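Motility-associated killing factor MakB (Vibrio cholerae serotype O1, PDB 6W1W) probably acts as one component of a tripartite alpha-pore-forming cytotoxin, a largely helical protein thought to help damage target-cell membranes. Local coordinates at residues N8-T11 with A12-L16; A74-I77 with T78-I81; S224-S227 with T228-A232. All coordinates share one frame; numbering follows the deposited sequence.

Overall arrangement
Interactions 1 and 2 belong to the long helical bundle of this protein, which resembles alpha-pore-forming toxins, whereas interaction 3 packs on the mixed sheet. Interaction 1 starts helix 9-35 and interaction 2 lies inside helix 69-90; their centres are about 15 Å apart, and they touch where Leu16 CD1 packs on Phe80 CE1 at 3.9 Å. Both also contact helices 276-302 and 316-333. Interaction 3, the short helix 225-230 a few residues after strand 209-220, stands apart, its centre about 33 Å from that of interaction 1 and about 35 Å from that of interaction 2. Interactions 1 and 3 share a motif: each opens on an N-cap side chain.

Interaction 1: residues N8-T11 with A12-L16; sequences NVDT and ALNML
Asn8 is the N-cap of helix 9-35, and its backbone O takes the first helical bond, from Ala12 N at 2.6 Å. Its side chain turns back over the first turn: with CG anti to the backbone N (chi1 -179°), OD1 accepts from Thr11 N at 2.8 Å, in the carbonyl plane and on a lone pair. The Thr11 hydroxyl, OG1, gives the same oxygen a second bond from above that plane, so two donors grip the amide oxygen, which should limit rotation of the amide. Val9 O receives Leu13 N at 3.0 Å, while Val9 CG1 runs alongside Leu13 CD1; this apolar pair faces helix 316-333, where Val9 meets Thr325 and Leu13 meets Phe329. Asp10 O accepts a weak bond from Asn14 N, and Asp10 OD1 forms a salt bridge with Arg187 of helix 183-187, tying the helix start to that short helix. Thr11 O is likewise weakly bonded to Met15 N. Selenomethionine Met15 points the same way as Thr11, its chain extended beyond CG, and brings the CE methyl to 3.8 Å from Thr11 CG2.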
ATOM      1  N   ASN A   8      -7.053  19.695  13.785  1.00124.18           N
ATOM      2  CA  ASN A   8      -5.906  19.525  14.673  1.00125.27           C
ATOM      3  C   ASN A   8      -4.730  19.012  13.851  1.00117.87           C
ATOM      4  O   ASN A   8      -4.751  17.873  13.371  1.00118.52           O
ATOM      5  CB  ASN A   8      -6.241  18.567  15.812  1.00127.57           C
ATOM      6  CG  ASN A   8      -5.086  18.389  16.780  1.00146.13           C
ATOM      7  OD1 ASN A   8      -4.200  17.563  16.560  1.00166.61           O
ATOM      8  ND2 ASN A   8      -5.094  19.157  17.864  1.00144.58           N
ATOM      9  N   VAL A   9      -3.703  19.852  13.691  1.00105.09           N
ATOM     10  CA  VAL A   9      -2.629  19.561  12.744  1.00106.18           C
ATOM     11  C   VAL A   9      -1.954  18.239  13.078  1.00 99.10           C
ATOM     12  O   VAL A   9      -1.545  17.491  12.182  1.00 92.28           O
ATOM     13  CB  VAL A   9      -1.614  20.717  12.712  1.00102.07           C
ATOM     14  CG1 VAL A   9      -0.667  20.557  11.525  1.00 93.85           C
ATOM     15  CG2 VAL A   9      -2.337  22.055  12.659  1.00101.49           C
ATOM     16  N   ASP A  10      -1.837  17.922  14.368  1.00106.36           N
ATOM     17  CA  ASP A  10      -1.266  16.638  14.753  1.00134.72           C
ATOM     18  C   ASP A  10      -2.182  15.491  14.339  1.00130.23           C
ATOM     19  O   ASP A  10      -1.742  14.537  13.687  1.00124.11           O
ATOM     20  CB  ASP A  10      -0.992  16.615  16.257  1.00148.94           C
ATOM     21  CG  ASP A  10       0.465  16.328  16.576  1.00152.95           C
ATOM     22  OD1 ASP A  10       1.039  15.400  15.967  1.00146.52           O
ATOM     23  OD2 ASP A  10       1.039  17.041  17.428  1.00153.91           O
ATOM     24  N   THR A  11      -3.468  15.574  14.694  1.00136.52           N
ATOM     25  CA  THR A  11      -4.397  14.509  14.330  1.00139.15           C
ATOM     26  C   THR A  11      -4.591  14.428  12.820  1.00123.01           C
ATOM     27  O   THR A  11      -4.852  13.343  12.287  1.00115.06           O
ATOM     28  CB  THR A  11      -5.744  14.719  15.023  1.00132.77           C
ATOM     29  OG1 THR A  11      -5.526  15.165  16.365  1.00140.45           O
ATOM     30  CG2 THR A  11      -6.528  13.415  15.062  1.00129.60           C
ATOM     31  N   ALA A  12      -4.460  15.556  12.119  1.00105.22           N
ATOM     32  CA  ALA A  12      -4.612  15.560  10.669  1.00105.28           C
ATOM     33  C   ALA A  12      -3.464  14.824   9.991  1.00116.37           C
ATOM     34  O   ALA A  12      -3.686  13.981   9.114  1.00106.80           O
ATOM     35  CB  ALA A  12      -4.709  17.001  10.162  1.00108.75           C
ATOM     36  N   LEU A  13      -2.225  15.123  10.393  1.00128.34           N
ATOM     37  CA  LEU A  13      -1.053  14.541   9.745  1.00115.31           C
ATOM     38  C   LEU A  13      -0.940  13.040   9.973  1.00117.88           C
ATOM     39  O   LEU A  13      -0.299  12.350   9.172  1.00119.26           O
ATOM     40  CB  LEU A  13       0.213  15.240  10.235  1.00 95.11           C
ATOM     41  CG  LEU A  13       0.713  16.402   9.377  1.00117.48           C
ATOM     42  CD1 LEU A  13      -0.393  17.417   9.117  1.00114.45           C
ATOM     43  CD2 LEU A  13       1.913  17.073  10.038  1.00128.17           C
ATOM     44  N   ASN A  14      -1.543  12.516  11.040  1.00110.04           N
ATOM     45  CA  ASN A  14      -1.550  11.070  11.231  1.00120.61           C
ATOM     46  C   ASN A  14      -2.505  10.390  10.259  1.00136.02           C
ATOM     47  O   ASN A  14      -2.208   9.303   9.749  1.00138.80           O
ATOM     48  CB  ASN A  14      -1.918  10.729  12.675  1.00127.60           C
ATOM     49  CG  ASN A  14      -0.871  11.194  13.666  1.00132.03           C
ATOM     50  OD1 ASN A  14       0.002  11.998  13.336  1.00127.79           O
ATOM     51  ND2 ASN A  14      -0.953  10.690  14.890  1.00133.98           N
HETATM   52  N   MSE A  15      -3.650  11.011   9.986  1.00146.38           N
HETATM   53  CA  MSE A  15      -4.623  10.449   9.052  1.00140.50           C
HETATM   54  C   MSE A  15      -4.114  10.543   7.622  1.00134.37           C
HETATM   55  O   MSE A  15      -4.432   9.697   6.787  1.00145.31           O
HETATM   56  CB  MSE A  15      -5.973  11.155   9.176  1.00155.29           C
HETATM   57  CG  MSE A  15      -6.552  11.116  10.578  1.00193.03           C
HETATM   58 SE   MSE A  15      -8.459  11.513  10.626  1.00230.66          SE
HETATM   59  CE  MSE A  15      -8.715  11.544  12.559  1.00231.59           C
ATOM     60  N   LEU A  16      -3.323  11.582   7.341  1.00121.40           N
ATOM     61  CA  LEU A  16      -2.629  11.646   6.059  1.00119.81           C
ATOM     62  C   LEU A  16      -1.620  10.512   5.927  1.00122.18           C
ATOM     63  O   LEU A  16      -1.501   9.893   4.862  1.00117.98           O
ATOM     64  CB  LEU A  16      -1.935  12.999   5.896  1.00112.73           C
ATOM     65  CG  LEU A  16      -2.657  14.082   5.087  1.00107.23           C
ATOM     66  CD1 LEU A  16      -3.413  13.473   3.911  1.00 97.55           C
ATOM     67  CD2 LEU A  16      -3.577  14.912   5.965  1.00107.03           C
TER

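Interaction 2: residues A74-I77 with T78-I81; sequences AQII and TSFI
About two turns of helix 69-90 run through residues 74-81, and their backbone bonding is uneven: Thr78 N reaches Ala74 O at 3.0 Å with an N-H...O angle of 164°, whereas Ser79 N is shared weakly between Gln75 O and Ile76 O, and Phe80 N and Ile81 N both bond weakly to Ile77 O. Against this backbone the Ser79 hydroxyl makes a side-chain bond of the segment. OG sits between the backbone N and the carbonyl carbon (chi1 70°), which folds it back along the helix to give its proton to Ile76 O at 2.7 Å, tilted 27° from the carbonyl plane. Ile76 O thus accepts the hydroxyl as well as a weak bond from Ser79 N. The same oxygen lies at the edge of the Phe80 ring, near its plane, 3.5 Å from CD1. This is the hydroxyl-to-backbone bond of a serine within a helix, here on a buried face of the bundle: Ser79 also touches Trp287 and Asn117, and the Phe80 ring meets the Trp287 ring with the planes at about 35°, so helices 276-302 and 100-151 both close on this part of the helix. Thr78 lays its methyl along the backbone, CG2 3.1 Å from Ala74 O and also close to Gln75 O. On another face Ile77 and Ile81 lie side by side, one turn apart and pointing the same way. Ile77 CG2 approaches Ile81 CD1 to 4.0 Å, and Ile81 CG1 also lies near Ile77 O, at 3.6 Å. Together the two branched chains pack on helix 316-333, Ile77 against Val330 and Ile333, Ile81 against Ser327 and Gln331.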
ATOM      1  N   ALA A  74      -2.829  11.204  -6.632  1.00138.47           N
ATOM      2  CA  ALA A  74      -2.678  12.609  -6.999  1.00139.12           C
ATOM      3  C   ALA A  74      -3.953  13.396  -6.733  1.00142.33           C
ATOM      4  O   ALA A  74      -3.900  14.613  -6.521  1.00143.76           O
ATOM      5  CB  ALA A  74      -2.281  12.730  -8.469  1.00137.81           C
ATOM      6  N   GLN A  75      -5.106  12.727  -6.748  1.00135.36           N
ATOM      7  CA  GLN A  75      -6.362  13.423  -6.492  1.00139.07           C
ATOM      8  C   GLN A  75      -6.502  13.798  -5.021  1.00139.16           C
ATOM      9  O   GLN A  75      -7.047  14.859  -4.699  1.00139.38           O
ATOM     10  CB  GLN A  75      -7.530  12.551  -6.954  1.00156.07           C
ATOM     11  CG  GLN A  75      -8.921  12.984  -6.511  1.00161.88           C
ATOM     12  CD  GLN A  75      -9.998  12.028  -7.002  1.00161.43           C
ATOM     13  OE1 GLN A  75      -9.980  11.596  -8.156  1.00151.52           O
ATOM     14  NE2 GLN A  75     -10.925  11.673  -6.118  1.00157.70           N
ATOM     15  N   ILE A  76      -6.000  12.956  -4.116  1.00133.09           N
ATOM     16  CA  ILE A  76      -6.052  13.261  -2.691  1.00127.70           C
ATOM     17  C   ILE A  76      -4.880  14.143  -2.260  1.00116.54           C
ATOM     18  O   ILE A  76      -5.034  14.987  -1.370  1.00 93.03           O
ATOM     19  CB  ILE A  76      -6.109  11.949  -1.889  1.00113.53           C
ATOM     20  CG1 ILE A  76      -7.508  11.332  -2.009  1.00111.78           C
ATOM     21  CG2 ILE A  76      -5.745  12.185  -0.438  1.00 95.36           C
ATOM     22  CD1 ILE A  76      -7.666  10.018  -1.294  1.00104.86           C
ATOM     23  N   ILE A  77      -3.713  13.977  -2.884  1.00130.75           N
ATOM     24  CA  ILE A  77      -2.605  14.904  -2.665  1.00140.51           C
ATOM     25  C   ILE A  77      -3.050  16.326  -2.979  1.00139.75           C
ATOM     26  O   ILE A  77      -2.978  17.223  -2.132  1.00152.76           O
ATOM     27  CB  ILE A  77      -1.386  14.504  -3.516  1.00143.63           C
ATOM     28  CG1 ILE A  77      -0.734  13.223  -2.986  1.00143.99           C
ATOM     29  CG2 ILE A  77      -0.374  15.653  -3.588  1.00127.09           C
ATOM     30  CD1 ILE A  77       0.210  13.434  -1.834  1.00134.76           C
ATOM     31  N   THR A  78      -3.538  16.543  -4.203  1.00120.79           N
ATOM     32  CA  THR A  78      -3.899  17.888  -4.634  1.00130.74           C
ATOM     33  C   THR A  78      -5.117  18.436  -3.895  1.00128.58           C
ATOM     34  O   THR A  78      -5.322  19.655  -3.892  1.00132.57           O
ATOM     35  CB  THR A  78      -4.150  17.907  -6.145  1.00142.14           C
ATOM     36  OG1 THR A  78      -4.125  19.258  -6.620  1.00147.54           O
ATOM     37  CG2 THR A  78      -5.503  17.291  -6.478  1.00147.85           C
ATOM     38  N   SER A  79      -5.920  17.576  -3.260  1.00110.00           N
ATOM     39  CA  SER A  79      -7.105  18.068  -2.563  1.00109.14           C
ATOM     40  C   SER A  79      -6.731  18.910  -1.349  1.00132.26           C
ATOM     41  O   SER A  79      -7.431  19.878  -1.028  1.00134.03           O
ATOM     42  CB  SER A  79      -8.009  16.904  -2.154  1.00 95.88           C
ATOM     43  OG  SER A  79      -7.437  16.136  -1.111  1.00114.53           O
ATOM     44  N   PHE A  80      -5.634  18.567  -0.672  1.00135.02           N
ATOM     45  CA  PHE A  80      -5.191  19.352   0.474  1.00114.88           C
ATOM     46  C   PHE A  80      -4.323  20.531   0.057  1.00112.11           C
ATOM     47  O   PHE A  80      -4.294  21.553   0.754  1.00104.03           O
ATOM     48  CB  PHE A  80      -4.435  18.464   1.463  1.00104.52           C
ATOM     49  CG  PHE A  80      -5.325  17.563   2.272  1.00108.25           C
ATOM     50  CD1 PHE A  80      -5.682  16.311   1.798  1.00108.44           C
ATOM     51  CD2 PHE A  80      -5.802  17.968   3.508  1.00112.25           C
ATOM     52  CE1 PHE A  80      -6.503  15.479   2.540  1.00111.33           C
ATOM     53  CE2 PHE A  80      -6.619  17.140   4.254  1.00110.07           C
ATOM     54  CZ  PHE A  80      -6.970  15.894   3.769  1.00108.24           C
ATOM     55  N   ILE A  81      -3.613  20.414  -1.067  1.00107.64           N
ATOM     56  CA  ILE A  81      -2.791  21.520  -1.545  1.00121.63           C
ATOM     57  C   ILE A  81      -3.663  22.628  -2.122  1.00140.89           C
ATOM     58  O   ILE A  81      -3.508  23.805  -1.776  1.00148.75           O
ATOM     59  CB  ILE A  81      -1.763  21.016  -2.573  1.00120.68           C
ATOM     60  CG1 ILE A  81      -0.752  20.087  -1.898  1.00132.97           C
ATOM     61  CG2 ILE A  81      -1.060  22.185  -3.240  1.00107.47           C
ATOM     62  CD1 ILE A  81       0.277  19.522  -2.850  1.00133.22           C
TER

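Interaction 3: residues S224-S227 with T228-A232; sequences SAYS and TISSA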
ATOM      1  N   SER A 224      21.234   0.963   2.275  1.00109.33           N
ATOM      2  CA  SER A 224      20.745   0.293   1.080  1.00103.24           C
ATOM      3  C   SER A 224      20.004  -0.985   1.455  1.00111.03           C
ATOM      4  O   SER A 224      20.206  -1.559   2.528  1.00110.00           O
ATOM      5  CB  SER A 224      21.897  -0.036   0.126  1.00111.28           C
ATOM      6  OG  SER A 224      22.570  -1.221   0.510  1.00114.87           O
ATOM      7  N   ALA A 225      19.131  -1.428   0.546  1.00 95.39           N
ATOM      8  CA  ALA A 225      18.381  -2.653   0.792  1.00 86.84           C
ATOM      9  C   ALA A 225      19.289  -3.876   0.779  1.00 96.49           C
ATOM     10  O   ALA A 225      19.079  -4.807   1.565  1.00 83.64           O
ATOM     11  CB  ALA A 225      17.266  -2.801  -0.237  1.00 88.83           C
ATOM     12  N   TYR A 226      20.301  -3.891  -0.094  1.00102.04           N
ATOM     13  CA  TYR A 226      21.267  -4.988  -0.082  1.00103.79           C
ATOM     14  C   TYR A 226      21.975  -5.082   1.264  1.00106.09           C
ATOM     15  O   TYR A 226      22.182  -6.183   1.791  1.00102.17           O
ATOM     16  CB  TYR A 226      22.290  -4.812  -1.204  1.00 94.39           C
ATOM     17  CG  TYR A 226      23.327  -5.909  -1.266  1.00 91.80           C
ATOM     18  CD1 TYR A 226      23.024  -7.147  -1.809  1.00103.41           C
ATOM     19  CD2 TYR A 226      24.611  -5.706  -0.787  1.00109.38           C
ATOM     20  CE1 TYR A 226      23.977  -8.154  -1.869  1.00123.06           C
ATOM     21  CE2 TYR A 226      25.570  -6.709  -0.843  1.00107.38           C
ATOM     22  CZ  TYR A 226      25.249  -7.929  -1.385  1.00114.68           C
ATOM     23  OH  TYR A 226      26.196  -8.927  -1.444  1.00110.04           O
ATOM     24  N   SER A 227      22.337  -3.930   1.842  1.00110.70           N
ATOM     25  CA  SER A 227      23.091  -3.924   3.094  1.00108.27           C
ATOM     26  C   SER A 227      22.313  -4.595   4.219  1.00105.04           C
ATOM     27  O   SER A 227      22.876  -5.377   4.994  1.00110.41           O
ATOM     28  CB  SER A 227      23.458  -2.490   3.485  1.00106.68           C
ATOM     29  OG  SER A 227      24.568  -2.012   2.747  1.00110.58           O
ATOM     30  N   THR A 228      21.019  -4.306   4.327  1.00 94.16           N
ATOM     31  CA  THR A 228      20.257  -4.826   5.452  1.00 99.90           C
ATOM     32  C   THR A 228      19.910  -6.299   5.267  1.00105.85           C
ATOM     33  O   THR A 228      19.738  -7.017   6.258  1.00115.62           O
ATOM     34  CB  THR A 228      18.996  -3.978   5.661  1.00117.69           C
ATOM     35  OG1 THR A 228      18.383  -4.304   6.917  1.00 90.57           O
ATOM     36  CG2 THR A 228      17.993  -4.182   4.524  1.00113.90           C
ATOM     37  N   ILE A 229      19.831  -6.771   4.021  1.00103.71           N
ATOM     38  CA  ILE A 229      19.419  -8.150   3.767  1.00111.92           C
ATOM     39  C   ILE A 229      20.598  -9.103   3.905  1.00100.10           C
ATOM     40  O   ILE A 229      20.507 -10.127   4.591  1.00 92.01           O
ATOM     41  CB  ILE A 229      18.760  -8.276   2.377  1.00103.02           C
ATOM     42  CG1 ILE A 229      17.466  -7.466   2.307  1.00 95.80           C
ATOM     43  CG2 ILE A 229      18.502  -9.749   2.037  1.00 85.71           C
ATOM     44  CD1 ILE A 229      16.829  -7.435   0.912  1.00 81.53           C
ATOM     45  N   SER A 230      21.716  -8.794   3.238  1.00 96.26           N
ATOM     46  CA  SER A 230      22.882  -9.670   3.300  1.00109.48           C
ATOM     47  C   SER A 230      23.430  -9.782   4.719  1.00101.75           C
ATOM     48  O   SER A 230      23.943 -10.836   5.104  1.00111.88           O
ATOM     49  CB  SER A 230      23.965  -9.177   2.338  1.00 93.11           C
ATOM     50  OG  SER A 230      24.144  -7.778   2.442  1.00100.03           O
ATOM     51  N   SER A 231      23.302  -8.721   5.513  1.00100.71           N
ATOM     52  CA  SER A 231      23.770  -8.697   6.893  1.00107.16           C
ATOM     53  C   SER A 231      22.725  -9.176   7.895  1.00106.96           C
ATOM     54  O   SER A 231      23.003  -9.189   9.097  1.00106.58           O
ATOM     55  CB  SER A 231      24.214  -7.287   7.274  1.00 99.17           C
ATOM     56  OG  SER A 231      23.353  -6.729   8.256  1.00108.33           O
ATOM     57  N   ALA A 232      21.532  -9.547   7.445  1.00 97.00           N
ATOM     58  CA  ALA A 232      20.530 -10.119   8.335  1.00109.74           C
ATOM     59  C   ALA A 232      20.800 -11.611   8.471  1.00112.13           C
ATOM     60  O   ALA A 232      20.870 -12.326   7.464  1.00 98.17           O
ATOM     61  CB  ALA A 232      19.122  -9.866   7.803  1.00113.60           C
TER
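Tyr226 and Ser230 are brought together by their first torsions: Tyr226 CG stands anti to the backbone N (chi1 -180°), and the serine hydroxyl sits between its own N and carbonyl carbon (chi1 45°), folding back toward the preceding turn. They occupy helix 225-230, a short helix following strand 209-220 and opened by an N-cap, Ser224, whose OG accepts from Ser227 N at 3.0 Å. Tyr226 O accepts several bonds. Ser230 N meets it nearly head-on at 3.0 Å, and Ser230 OG gives it a second bond at 2.6 Å from above the carbonyl plane; Ile229 N adds a weak third. Thus the hydroxyl of Ser230 and its own amide bind one carbonyl, which should hold the serine rotation fixed.

Ile229 N bonds to Ala225 O, and the CG1 branch of Ile229 lies against the same oxygen at 3.2 Å, with the Thr228 methyl CG2 also close to it. This side of the helix rests on the mixed sheet, Ala225 and Ile229 both touching Leu218 and strand 193-203, while Tyr226 reaches strand 351-354 and its OH makes a weak hydrogen bond to Ile352 O. At the other end the helix runs out: Ser231 N bonds only weakly to Ser227 O, and Ala232 N turns instead to Ile229 O. Beyond its bond, Ser230 OG lies over one face of the Tyr226 ring, 3.7 Å above the plane and offset toward the rim, with CE2 as its closest ring atom.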